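Local coordinates for CheC, inhibitor of MCP methylation / FliN fusion protein (Thermotoga maritima, PDB 4HYN) that forms part of the flagellar rotor as a member of the CheC phosphatase family and probably dephosphorylates the chemotaxis response regulator CheY, at residues S52-E64 with L72-V84. Residues are numbered along the deposited sequence; the frame is centred on the assembly and turned at random.
Sequences SDFSGEQVVVSVE and LNVLVLDKKLVAV
V59, V61 and V63 pair with L77, L75 and N73 through six backbone N-H...O bonds, two to each pair, as strands 57-64 and 72-78 run antiparallel at 161° with their axes 4.5 Å apart. Between these pairs the V60 and S62 CA-H groups lean on carbonyls, V60 CA lying 3.1 Å from L75 O. On one face of the ladder F54, from the loop ahead of strand 57-64, lies over V76: V76 CG1 sits above the F54 ring face, 4.0 Å from the ring centroid, in a CH-pi contact, while V76 CG2 lies 4.2 Å from V60 CG1. With CG1 anti to the backbone N (chi1 -177°), V76 puts that methyl over the ring and CG2 between the ring's CZ end and V60. The two strands form a β-hairpin within the six-stranded antiparallel sheet of this CheC-like fold, with strand 177-184 beside N73 and strand 133-143 beside V60. V61, V63 and L77 lie on the other face against helix 103-128, where M113 meets V61 and L77 and M117 meets V63. On this face too, V59 CG2 touches V82 CG2 at 3.6 Å, tying the hairpin to helix 79-89. D78 is the N-cap of that helix, its OD2 accepting from L81 N at 3.1 Å. K79 runs its CG and CD past the E57 carbonyl and bends at chi4 (55°), bringing NZ above the E57 carboxylate plane in a salt bridge to OE1 (3.1 Å). I141 of strand 133-143 touches both side chains. A methionine in place of K79 would probably leave the E57 carboxylate without this positive mate.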
ATOM      1  N   SER A  52       1.711  16.969  -0.290  1.00 17.55           N
ATOM      2  CA  SER A  52       0.777  17.831   0.434  1.00 20.48           C
ATOM      3  C   SER A  52      -0.474  17.099   0.932  1.00 21.68           C
ATOM      4  O   SER A  52      -1.263  17.669   1.688  1.00 23.46           O
ATOM      5  CB  SER A  52       0.375  19.038  -0.418  1.00 22.75           C
ATOM      6  OG  SER A  52      -0.330  18.630  -1.585  1.00 27.95           O
ATOM      7  N   ASP A  53      -0.670  15.856   0.491  1.00 21.57           N
ATOM      8  CA  ASP A  53      -1.818  15.061   0.918  1.00 21.20           C
ATOM      9  C   ASP A  53      -1.618  14.476   2.307  1.00 20.98           C
ATOM     10  O   ASP A  53      -2.588  14.113   2.972  1.00 21.59           O
ATOM     11  CB  ASP A  53      -2.073  13.899  -0.040  1.00 23.54           C
ATOM     12  CG  ASP A  53      -2.747  14.323  -1.320  1.00 24.91           C
ATOM     13  OD1 ASP A  53      -2.753  13.493  -2.254  1.00 26.83           O
ATOM     14  OD2 ASP A  53      -3.282  15.455  -1.396  1.00 24.56           O
ATOM     15  N   PHE A  54      -0.359  14.334   2.717  1.00 20.41           N
ATOM     16  CA  PHE A  54      -0.028  13.775   4.024  1.00 18.32           C
ATOM     17  C   PHE A  54       0.648  14.817   4.902  1.00 19.63           C
ATOM     18  O   PHE A  54       1.305  15.721   4.403  1.00 21.45           O
ATOM     19  CB  PHE A  54       0.905  12.573   3.864  1.00 16.41           C
ATOM     20  CG  PHE A  54       0.416  11.551   2.877  1.00 14.25           C
ATOM     21  CD1 PHE A  54      -0.545  10.619   3.242  1.00 11.31           C
ATOM     22  CD2 PHE A  54       0.911  11.531   1.577  1.00 14.40           C
ATOM     23  CE1 PHE A  54      -1.010   9.681   2.330  1.00 12.85           C
ATOM     24  CE2 PHE A  54       0.450  10.587   0.650  1.00 15.53           C
ATOM     25  CZ  PHE A  54      -0.512   9.664   1.030  1.00 12.52           C
ATOM     26  N   SER A  55       0.488  14.678   6.214  1.00 20.18           N
ATOM     27  CA  SER A  55       1.097  15.603   7.164  1.00 21.97           C
ATOM     28  C   SER A  55       1.723  14.816   8.309  1.00 20.90           C
ATOM     29  O   SER A  55       1.453  13.625   8.478  1.00 20.84           O
ATOM     30  CB  SER A  55       0.053  16.576   7.718  1.00 23.84           C
ATOM     31  OG  SER A  55      -0.813  15.923   8.630  1.00 28.41           O
ATOM     32  N   GLY A  56       2.571  15.479   9.083  1.00 20.52           N
ATOM     33  CA  GLY A  56       3.219  14.817  10.200  1.00 21.70           C
ATOM     34  C   GLY A  56       4.293  13.828   9.787  1.00 22.31           C
ATOM     35  O   GLY A  56       4.562  13.638   8.605  1.00 23.72           O
ATOM     36  N   GLU A  57       4.928  13.219  10.778  1.00 23.58           N
ATOM     37  CA  GLU A  57       5.988  12.246  10.545  1.00 24.91           C
ATOM     38  C   GLU A  57       5.325  10.880  10.350  1.00 24.11           C
ATOM     39  O   GLU A  57       4.604  10.406  11.230  1.00 24.32           O
ATOM     40  CB  GLU A  57       6.929  12.231  11.755  1.00 25.64           C
ATOM     41  CG  GLU A  57       8.358  11.807  11.471  1.00 29.19           C
ATOM     42  CD  GLU A  57       9.280  12.048  12.664  1.00 33.01           C
ATOM     43  OE1 GLU A  57       9.915  11.080  13.147  1.00 33.20           O
ATOM     44  OE2 GLU A  57       9.365  13.209  13.125  1.00 36.92           O
ATOM     45  N   GLN A  58       5.535  10.273   9.184  1.00 22.06           N
ATOM     46  CA  GLN A  58       4.939   8.978   8.878  1.00 20.61           C
ATOM     47  C   GLN A  58       5.920   7.941   8.343  1.00 20.57           C
ATOM     48  O   GLN A  58       7.073   8.247   8.054  1.00 20.86           O
ATOM     49  CB  GLN A  58       3.779   9.157   7.894  1.00 20.11           C
ATOM     50  CG  GLN A  58       2.673  10.043   8.453  1.00 20.05           C
ATOM     51  CD  GLN A  58       1.366   9.929   7.711  1.00 16.79           C
ATOM     52  OE1 GLN A  58       0.620  10.902   7.605  1.00 16.86           O
ATOM     53  NE2 GLN A  58       1.063   8.736   7.216  1.00 15.89           N
ATOM     54  N   VAL A  59       5.446   6.707   8.209  1.00 19.89           N
ATOM     55  CA  VAL A  59       6.270   5.616   7.714  1.00 18.30           C
ATOM     56  C   VAL A  59       5.880   5.253   6.291  1.00 18.71           C
ATOM     57  O   VAL A  59       4.706   5.039   6.003  1.00 19.23           O
ATOM     58  CB  VAL A  59       6.135   4.370   8.624  1.00 19.18           C
ATOM     59  CG1 VAL A  59       6.919   3.181   8.046  1.00 17.37           C
ATOM     60  CG2 VAL A  59       6.634   4.699  10.028  1.00 18.52           C
ATOM     61  N   VAL A  60       6.861   5.238   5.394  1.00 18.31           N
ATOM     62  CA  VAL A  60       6.604   4.884   4.007  1.00 18.61           C
ATOM     63  C   VAL A  60       7.323   3.585   3.703  1.00 20.50           C
ATOM     64  O   VAL A  60       8.520   3.441   3.973  1.00 21.59           O
ATOM     65  CB  VAL A  60       7.036   5.992   3.008  1.00 18.44           C
ATOM     66  CG1 VAL A  60       6.312   7.291   3.324  1.00 17.91           C
ATOM     67  CG2 VAL A  60       8.530   6.203   3.042  1.00 19.95           C
ATOM     68  N   VAL A  61       6.558   2.607   3.232  1.00 21.22           N
ATOM     69  CA  VAL A  61       7.101   1.300   2.898  1.00 21.79           C
ATOM     70  C   VAL A  61       6.979   1.170   1.392  1.00 22.39           C
ATOM     71  O   VAL A  61       5.878   1.228   0.847  1.00 25.26           O
ATOM     72  CB  VAL A  61       6.304   0.153   3.570  1.00 22.93           C
ATOM     73  CG1 VAL A  61       7.075  -1.149   3.448  1.00 23.92           C
ATOM     74  CG2 VAL A  61       6.022   0.470   5.031  1.00 22.65           C
ATOM     75  N   SER A  62       8.113   1.028   0.717  1.00 21.24           N
ATOM     76  CA  SER A  62       8.094   0.912  -0.729  1.00 21.43           C
ATOM     77  C   SER A  62       8.687  -0.389  -1.235  1.00 20.86           C
ATOM     78  O   SER A  62       9.599  -0.963  -0.631  1.00 22.16           O
ATOM     79  CB  SER A  62       8.790   2.116  -1.383  1.00 21.73           C
ATOM     80  OG  SER A  62      10.087   2.316  -0.856  1.00 23.45           O
ATOM     81  N   VAL A  63       8.169  -0.826  -2.370  1.00 18.54           N
ATOM     82  CA  VAL A  63       8.602  -2.049  -3.001  1.00 19.23           C
ATOM     83  C   VAL A  63       8.756  -1.783  -4.508  1.00 20.50           C
ATOM     84  O   VAL A  63       7.997  -1.014  -5.107  1.00 19.47           O
ATOM     85  CB  VAL A  63       7.578  -3.180  -2.680  1.00 20.17           C
ATOM     86  CG1 VAL A  63       6.737  -3.550  -3.888  1.00 17.92           C
ATOM     87  CG2 VAL A  63       8.286  -4.372  -2.070  1.00 20.08           C
ATOM     88  N   GLU A  64       9.794  -2.357  -5.100  1.00 22.22           N
ATOM     89  CA  GLU A  64      10.051  -2.173  -6.519  1.00 24.40           C
ATOM     90  C   GLU A  64       9.547  -3.376  -7.308  1.00 25.10           C
ATOM     91  O   GLU A  64       9.866  -4.520  -6.982  1.00 24.13           O
ATOM     92  CB  GLU A  64      11.546  -1.987  -6.751  1.00 26.51           C
ATOM     93  CG  GLU A  64      11.916  -1.469  -8.121  1.00 30.86           C
ATOM     94  CD  GLU A  64      11.647   0.010  -8.273  1.00 34.25           C
ATOM     95  OE1 GLU A  64      11.031   0.403  -9.294  1.00 33.59           O
ATOM     96  OE2 GLU A  64      12.064   0.774  -7.370  1.00 35.74           O
ATOM     97  N   LEU A  72       7.540   1.780  -8.878  1.00 18.02           N
ATOM     98  CA  LEU A  72       7.583   1.912  -7.439  1.00 17.61           C
ATOM     99  C   LEU A  72       6.176   1.825  -6.848  1.00 16.94           C
ATOM    100  O   LEU A  72       5.231   2.402  -7.374  1.00 17.24           O
ATOM    101  CB  LEU A  72       8.246   3.238  -7.073  1.00 15.35           C
ATOM    102  CG  LEU A  72       8.647   3.440  -5.621  1.00 15.19           C
ATOM    103  CD1 LEU A  72       9.724   2.436  -5.216  1.00 11.74           C
ATOM    104  CD2 LEU A  72       9.144   4.859  -5.462  1.00 16.77           C
ATOM    105  N   ASN A  73       6.055   1.066  -5.768  1.00 18.14           N
ATOM    106  CA  ASN A  73       4.792   0.860  -5.073  1.00 18.83           C
ATOM    107  C   ASN A  73       5.057   1.331  -3.641  1.00 17.71           C
ATOM    108  O   ASN A  73       5.880   0.756  -2.926  1.00 16.51           O
ATOM    109  CB  ASN A  73       4.423  -0.632  -5.124  1.00 21.43           C
ATOM    110  CG  ASN A  73       3.080  -0.952  -4.462  1.00 24.78           C
ATOM    111  OD1 ASN A  73       2.686  -2.119  -4.391  1.00 27.79           O
ATOM    112  ND2 ASN A  73       2.380   0.066  -3.979  1.00 24.58           N
ATOM    113  N   VAL A  74       4.347   2.379  -3.237  1.00 15.58           N
ATOM    114  CA  VAL A  74       4.529   2.974  -1.924  1.00 14.08           C
ATOM    115  C   VAL A  74       3.331   2.877  -0.996  1.00 14.85           C
ATOM    116  O   VAL A  74       2.200   3.138  -1.399  1.00 14.83           O
ATOM    117  CB  VAL A  74       4.906   4.474  -2.070  1.00 12.40           C
ATOM    118  CG1 VAL A  74       5.009   5.149  -0.704  1.00 12.63           C
ATOM    119  CG2 VAL A  74       6.214   4.610  -2.831  1.00  9.54           C
ATOM    120  N   LEU A  75       3.602   2.502   0.254  1.00 14.32           N
ATOM    121  CA  LEU A  75       2.579   2.411   1.290  1.00 15.13           C
ATOM    122  C   LEU A  75       2.893   3.480   2.330  1.00 15.55           C
ATOM    123  O   LEU A  75       4.040   3.612   2.768  1.00 13.73           O
ATOM    124  CB  LEU A  75       2.586   1.038   1.964  1.00 16.48           C
ATOM    125  CG  LEU A  75       2.008  -0.165   1.221  1.00 15.70           C
ATOM    126  CD1 LEU A  75       1.919  -1.336   2.191  1.00 15.79           C
ATOM    127  CD2 LEU A  75       0.624   0.174   0.681  1.00 15.82           C
ATOM    128  N   VAL A  76       1.880   4.250   2.707  1.00 15.22           N
ATOM    129  CA  VAL A  76       2.048   5.315   3.688  1.00 14.98           C
ATOM    130  C   VAL A  76       1.212   5.016   4.926  1.00 16.42           C
ATOM    131  O   VAL A  76      -0.020   5.012   4.877  1.00 17.16           O
ATOM    132  CB  VAL A  76       1.650   6.703   3.099  1.00 14.37           C
ATOM    133  CG1 VAL A  76       1.899   7.815   4.122  1.00 11.94           C
ATOM    134  CG2 VAL A  76       2.440   6.974   1.828  1.00 13.40           C
ATOM    135  N   LEU A  77       1.902   4.764   6.032  1.00 17.73           N
ATOM    136  CA  LEU A  77       1.264   4.443   7.303  1.00 19.53           C
ATOM    137  C   LEU A  77       1.634   5.476   8.369  1.00 20.91           C
ATOM    138  O   LEU A  77       2.794   5.895   8.470  1.00 19.94           O
ATOM    139  CB  LEU A  77       1.705   3.048   7.775  1.00 19.44           C
ATOM    140  CG  LEU A  77       1.351   1.787   6.974  1.00 20.99           C
ATOM    141  CD1 LEU A  77       2.052   1.785   5.638  1.00 22.16           C
ATOM    142  CD2 LEU A  77       1.769   0.551   7.762  1.00 21.91           C
ATOM    143  N   ASP A  78       0.654   5.876   9.176  1.00 21.88           N
ATOM    144  CA  ASP A  78       0.921   6.851  10.224  1.00 24.13           C
ATOM    145  C   ASP A  78       1.488   6.204  11.488  1.00 24.46           C
ATOM    146  O   ASP A  78       1.268   5.012  11.748  1.00 22.75           O
ATOM    147  CB  ASP A  78      -0.318   7.722  10.515  1.00 26.65           C
ATOM    148  CG  ASP A  78      -1.342   7.045  11.413  1.00 31.43           C
ATOM    149  OD1 ASP A  78      -1.981   7.765  12.204  1.00 36.35           O
ATOM    150  OD2 ASP A  78      -1.533   5.816  11.331  1.00 34.81           O
ATOM    151  N   LYS A  79       2.257   6.992  12.238  1.00 24.88           N
ATOM    152  CA  LYS A  79       2.891   6.538  13.474  1.00 26.10           C
ATOM    153  C   LYS A  79       2.008   5.680  14.373  1.00 24.95           C
ATOM    154  O   LYS A  79       2.461   4.662  14.892  1.00 25.28           O
ATOM    155  CB  LYS A  79       3.420   7.731  14.263  1.00 28.58           C
ATOM    156  CG  LYS A  79       4.877   8.095  13.980  1.00 31.24           C
ATOM    157  CD  LYS A  79       5.239   9.388  14.707  1.00 34.40           C
ATOM    158  CE  LYS A  79       6.717   9.457  15.024  1.00 37.35           C
ATOM    159  NZ  LYS A  79       7.531   9.287  13.802  1.00 37.80           N
ATOM    160  N   LYS A  80       0.746   6.070  14.528  1.00 24.23           N
ATOM    161  CA  LYS A  80      -0.173   5.319  15.372  1.00 24.65           C
ATOM    162  C   LYS A  80      -0.468   3.928  14.855  1.00 23.20           C
ATOM    163  O   LYS A  80      -0.506   2.985  15.638  1.00 26.61           O
ATOM    164  CB  LYS A  80      -1.476   6.084  15.605  1.00 27.16           C
ATOM    165  CG  LYS A  80      -1.276   7.334  16.432  1.00 32.78           C
ATOM    166  CD  LYS A  80      -2.559   7.805  17.096  1.00 36.49           C
ATOM    167  CE  LYS A  80      -2.259   8.902  18.120  1.00 40.08           C
ATOM    168  NZ  LYS A  80      -1.197   8.478  19.097  1.00 40.35           N
ATOM    169  N   LEU A  81      -0.663   3.794  13.545  1.00 21.58           N
ATOM    170  CA  LEU A  81      -0.946   2.493  12.944  1.00 20.20           C
ATOM    171  C   LEU A  81       0.291   1.606  13.052  1.00 19.57           C
ATOM    172  O   LEU A  81       0.205   0.438  13.426  1.00 18.44           O
ATOM    173  CB  LEU A  81      -1.356   2.647  11.476  1.00 19.30           C
ATOM    174  CG  LEU A  81      -1.597   1.353  10.689  1.00 19.49           C
ATOM    175  CD1 LEU A  81      -2.708   0.540  11.357  1.00 19.96           C
ATOM    176  CD2 LEU A  81      -1.956   1.672   9.237  1.00 18.53           C
ATOM    177  N   VAL A  82       1.446   2.196  12.774  1.00 18.80           N
ATOM    178  CA  VAL A  82       2.710   1.487  12.838  1.00 18.87           C
ATOM    179  C   VAL A  82       2.930   0.917  14.239  1.00 19.52           C
ATOM    180  O   VAL A  82       3.356  -0.232  14.389  1.00 18.05           O
ATOM    181  CB  VAL A  82       3.872   2.432  12.479  1.00 20.20           C
ATOM    182  CG1 VAL A  82       5.220   1.719  12.619  1.00 20.95           C
ATOM    183  CG2 VAL A  82       3.684   2.969  11.079  1.00 17.82           C
ATOM    184  N   ALA A  83       2.611   1.719  15.256  1.00 18.90           N
ATOM    185  CA  ALA A  83       2.779   1.313  16.652  1.00 18.20           C
ATOM    186  C   ALA A  83       1.814   0.188  17.046  1.00 18.49           C
ATOM    187  O   ALA A  83       2.170  -0.699  17.826  1.00 17.46           O
ATOM    188  CB  ALA A  83       2.616   2.525  17.580  1.00 17.12           C
ATOM    189  N   VAL A  84       0.596   0.238  16.512  1.00 17.84           N
ATOM    190  CA  VAL A  84      -0.412  -0.781  16.783  1.00 18.24           C
ATOM    191  C   VAL A  84       0.018  -2.113  16.184  1.00 19.34           C
ATOM    192  O   VAL A  84      -0.084  -3.152  16.834  1.00 21.93           O
ATOM    193  CB  VAL A  84      -1.784  -0.394  16.182  1.00 19.30           C
ATOM    194  CG1 VAL A  84      -2.718  -1.601  16.148  1.00 16.58           C
ATOM    195  CG2 VAL A  84      -2.401   0.732  16.987  1.00 16.98           C
TER